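Local coordinates for protein possible TctC subunit of the Tripartite Tricarboxylate Transport(TTT) Family (Rhodopseudomonas palustris, PDB 6HKE) that binds malate and probably delivers it, as the periplasmic substrate-binding protein, to a tripartite tricarboxylate transporter for high-affinity C4-dicarboxylate uptake, at residues A[104-112]-A[276-287]. The protein carries 2 engineered substitutions. Numbering follows the deposited sequence.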
loop_
_atom_site.group_PDB
_atom_site.type_symbol
_atom_site.label_atom_id
_atom_site.label_comp_id
_atom_site.label_asym_id
_atom_site.label_seq_id
_atom_site.Cartn_x
_atom_site.Cartn_y
_atom_site.Cartn_z
ATOM N N PRO A 104 2.689 9.661 13.825
ATOM C CA PRO A 104 2.523 8.230 13.605
ATOM C C PRO A 104 1.791 7.621 14.805
ATOM O O PRO A 104 2.132 7.942 15.906
ATOM C CB PRO A 104 3.961 7.695 13.519
ATOM C CG PRO A 104 4.768 8.756 14.221
ATOM C CD PRO A 104 4.099 10.051 13.849
ATOM N N VAL A 105 0.816 6.758 14.564
ATOM C CA VAL A 105 0.062 6.060 15.639
ATOM C C VAL A 105 0.565 4.620 15.714
ATOM O O VAL A 105 1.012 4.214 16.815
ATOM C CB VAL A 105 -1.454 6.158 15.392
ATOM C CG1 VAL A 105 -2.270 5.306 16.347
ATOM C CG2 VAL A 105 -1.892 7.598 15.466
ATOM N N ALA A 106 0.504 3.890 14.590
ATOM C CA ALA A 106 0.651 2.420 14.557
ATOM C C ALA A 106 0.920 1.894 13.140
ATOM O O ALA A 106 0.158 2.246 12.216
ATOM C CB ALA A 106 -0.603 1.805 15.117
ATOM N N LEU A 107 1.938 1.036 12.995
ATOM C CA LEU A 107 2.031 0.079 11.860
ATOM C C LEU A 107 0.814 -0.851 11.919
ATOM O O LEU A 107 0.555 -1.404 12.992
ATOM C CB LEU A 107 3.314 -0.737 11.961
ATOM C CG LEU A 107 3.542 -1.732 10.829
ATOM C CD1 LEU A 107 3.622 -1.036 9.473
ATOM C CD2 LEU A 107 4.807 -2.518 11.102
ATOM N N LEU A 108 0.072 -0.965 10.816
ATOM C CA LEU A 108 -1.132 -1.828 10.706
ATOM C C LEU A 108 -0.760 -3.184 10.121
ATOM O O LEU A 108 -1.264 -4.210 10.624
ATOM C CB LEU A 108 -2.132 -1.139 9.784
ATOM C CG LEU A 108 -2.608 0.216 10.275
ATOM C CD1 LEU A 108 -3.711 0.747 9.365
ATOM C CD2 LEU A 108 -3.085 0.098 11.716
ATOM N N THR A 109 0.055 -3.169 9.066
ATOM C CA THR A 109 0.493 -4.370 8.332
ATOM C C THR A 109 1.669 -4.027 7.424
ATOM O O THR A 109 2.014 -2.830 7.255
ATOM C CB THR A 109 -0.662 -4.982 7.529
ATOM O OG1 THR A 109 -0.243 -6.289 7.123
ATOM C CG2 THR A 109 -1.071 -4.165 6.317
ATOM N N GLU A 110 2.272 -5.082 6.897
ATOM C CA GLU A 110 3.361 -5.044 5.899
ATOM C C GLU A 110 3.094 -6.235 4.996
ATOM O O GLU A 110 2.650 -7.276 5.509
ATOM C CB GLU A 110 4.734 -5.115 6.573
ATOM C CG GLU A 110 5.898 -4.846 5.631
ATOM C CD GLU A 110 7.130 -4.260 6.310
ATOM O OE1 GLU A 110 7.258 -4.431 7.562
ATOM O OE2 GLU A 110 7.950 -3.612 5.589
ATOM N N MET A 111 3.279 -6.054 3.699
ATOM C CA MET A 111 3.037 -7.127 2.721
ATOM C C MET A 111 3.891 -6.884 1.482
ATOM O O MET A 111 4.201 -5.742 1.127
ATOM C CB MET A 111 1.553 -7.136 2.357
ATOM C CG MET A 111 1.124 -5.929 1.548
ATOM S SD MET A 111 -0.659 -5.950 1.290
ATOM C CE MET A 111 -1.263 -5.271 2.833
ATOM N N PRO A 112 4.277 -7.962 0.772
ATOM C CA PRO A 112 4.939 -7.808 -0.515
ATOM C C PRO A 112 3.994 -7.320 -1.623
ATOM O O PRO A 112 2.768 -7.385 -1.514
ATOM C CB PRO A 112 5.489 -9.202 -0.799
ATOM C CG PRO A 112 4.530 -10.120 -0.073
ATOM C CD PRO A 112 4.132 -9.368 1.179
ATOM N N GLY A 276 -1.960 -12.818 2.593
ATOM C CA GLY A 276 -0.498 -12.742 2.384
ATOM C C GLY A 276 0.164 -11.554 3.073
ATOM O O GLY A 276 1.363 -11.331 2.823
ATOM N N ALA A 277 -0.579 -10.825 3.906
ATOM C CA ALA A 277 -0.117 -9.691 4.741
ATOM C C ALA A 277 0.420 -10.205 6.078
ATOM O O ALA A 277 -0.086 -11.235 6.562
ATOM C CB ALA A 277 -1.272 -8.742 4.947
ATOM N N LEU A 278 1.390 -9.507 6.674
ATOM C CA LEU A 278 1.932 -9.861 8.015
ATOM C C LEU A 278 1.150 -9.124 9.099
ATOM O O LEU A 278 0.774 -7.967 8.885
ATOM C CB LEU A 278 3.415 -9.491 8.111
ATOM C CG LEU A 278 4.334 -10.145 7.077
ATOM C CD1 LEU A 278 5.777 -9.686 7.277
ATOM C CD2 LEU A 278 4.235 -11.659 7.138
ATOM N N VAL A 279 0.963 -9.767 10.247
ATOM C CA VAL A 279 0.510 -9.108 11.502
ATOM C C VAL A 279 1.746 -8.480 12.136
ATOM O O VAL A 279 2.710 -9.186 12.448
ATOM C CB VAL A 279 -0.162 -10.114 12.448
ATOM C CG1 VAL A 279 -0.631 -9.444 13.737
ATOM C CG2 VAL A 279 -1.309 -10.825 11.749
ATOM N N PRO A 280 1.774 -7.149 12.367
ATOM C CA PRO A 280 2.922 -6.542 13.030
ATOM C C PRO A 280 3.209 -7.329 14.311
ATOM O O PRO A 280 2.289 -7.591 15.053
ATOM C CB PRO A 280 2.461 -5.095 13.284
ATOM C CG PRO A 280 1.471 -4.848 12.175
ATOM C CD PRO A 280 0.731 -6.167 12.049
ATOM N N ARG A 281 4.461 -7.707 14.530
ATOM C CA ARG A 281 4.876 -8.429 15.767
ATOM C C ARG A 281 4.807 -7.460 16.948
ATOM O O ARG A 281 4.815 -6.244 16.775
ATOM C CB ARG A 281 6.261 -9.048 15.566
ATOM C CG ARG A 281 6.391 -9.859 14.280
ATOM C CD ARG A 281 7.754 -10.515 14.123
ATOM N NE ARG A 281 8.832 -9.538 14.127
ATOM C CZ ARG A 281 9.199 -8.797 13.082
ATOM N NH1 ARG A 281 10.182 -7.924 13.214
ATOM N NH2 ARG A 281 8.574 -8.899 11.918
ATOM N N PRO A 282 4.739 -7.941 18.208
ATOM C CA PRO A 282 4.646 -7.026 19.348
ATOM C C PRO A 282 5.738 -5.943 19.341
ATOM O O PRO A 282 5.400 -4.795 19.577
ATOM C CB PRO A 282 4.744 -7.963 20.553
ATOM C CG PRO A 282 4.165 -9.263 20.018
ATOM C CD PRO A 282 4.726 -9.356 18.610
ATOM N N GLU A 283 6.991 -6.283 19.013
ATOM C CA GLU A 283 8.107 -5.296 19.045
ATOM C C GLU A 283 8.002 -4.296 17.876
ATOM O O GLU A 283 8.827 -3.354 17.846
ATOM C CB GLU A 283 9.474 -5.985 19.061
ATOM C CG GLU A 283 9.961 -6.461 17.699
ATOM C CD GLU A 283 9.580 -7.888 17.340
ATOM O OE1 GLU A 283 8.667 -8.457 18.004
ATOM O OE2 GLU A 283 10.210 -8.437 16.400
ATOM N N GLN A 284 7.054 -4.481 16.943
ATOM C CA GLN A 284 6.862 -3.588 15.765
ATOM C C GLN A 284 5.730 -2.581 16.019
ATOM O O GLN A 284 5.448 -1.793 15.099
ATOM C CB GLN A 284 6.540 -4.403 14.509
ATOM C CG GLN A 284 7.724 -5.079 13.830
ATOM C CD GLN A 284 7.222 -5.804 12.600
ATOM O OE1 GLN A 284 6.711 -6.920 12.671
ATOM N NE2 GLN A 284 7.324 -5.156 11.456
ATOM N N ARG A 285 5.121 -2.566 17.212
ATOM C CA ARG A 285 3.802 -1.913 17.428
ATOM C C ARG A 285 3.931 -0.512 18.046
ATOM O O ARG A 285 2.945 0.236 17.965
ATOM C CB ARG A 285 2.901 -2.822 18.262
ATOM C CG ARG A 285 2.323 -3.961 17.436
ATOM C CD ARG A 285 1.500 -4.965 18.230
ATOM N NE ARG A 285 1.277 -6.196 17.477
ATOM C CZ ARG A 285 0.425 -7.159 17.826
ATOM N NH1 ARG A 285 -0.306 -7.071 18.930
ATOM N NH2 ARG A 285 0.296 -8.216 17.057
ATOM N N ALA A 286 5.075 -0.138 18.619
ATOM C CA ALA A 286 5.318 1.240 19.120
ATOM C C ALA A 286 5.092 2.267 17.995
ATOM O O ALA A 286 5.381 2.024 16.822
ATOM C CB ALA A 286 6.699 1.335 19.719
ATOM N N PRO A 287 4.514 3.448 18.291
ATOM C CA PRO A 287 4.429 4.538 17.307
ATOM C C PRO A 287 5.717 4.849 16.517
ATOM O O PRO A 287 5.633 5.241 15.349
ATOM C CB PRO A 287 4.074 5.732 18.199
ATOM C CG PRO A 287 3.221 5.111 19.306
ATOM C CD PRO A 287 3.906 3.792 19.589
HETATM O O HOH W 1 1.137 -1.546 15.692
HETATM O O HOH W 2 3.989 0.519 14.906
#
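Leu107 packs on the ring of Pro280 and the amide end of Gln284 at the middle of the contact, where the connection between helices 266-274 and 287-305 lies against strand 102-118. With CG anti to the backbone N (chi1 -178°), the isobutyl group projects toward that connection: its CG lies 4.0 Å from CG of Pro280, while CD2 packs 3.7 Å from NE2 of Gln284. The proline ring also presses its CG and CD against the backbone carbonyl of Leu108. The side chain of Arg285 grips the Pro280 carbonyl side-on, so one oxygen takes both NE and NH2, lying in the guanidinium plane.

Where the strand backbone stands too far from residues 284-286 for direct bonding, water fills in. One molecule accepts from Leu107 N at 2.9 Å and donates to the carbonyls of Gln284 and Ala286; another donates to Leu107 O and, weakly, to that of Arg285. Beyond the waters, Pro287 meets Val105 O twice, through ring CG at 3.4 Å and through a CA-H...O contact; Asn256 also hydrogen-bonds this carbonyl. On the other side of the residue, Pro287 O lies 3.5 Å from Pro104 CB.

Toward the other end direct hydrogen bonds take over: Leu278 N donates almost straight to Glu110 O (2.8 Å, 172°), and the side-chain hydroxyl of Thr109 donates through OG1 to Leu278 O at 2.6 Å. Met111 CE reaches the Ala277 methyl, just after Gly276 closes helix 266-274 in a Schellman motif.

In this type II periplasmic binding protein the connection thus lies along one edge of strand 102-118, which pairs antiparallel with strand 236-244 through classic beta bulges at Val105-Ala106 and Leu108-Thr109; the Met111 side chain comes within about 4 Å of that of Gln192, one of the malate-binding residues.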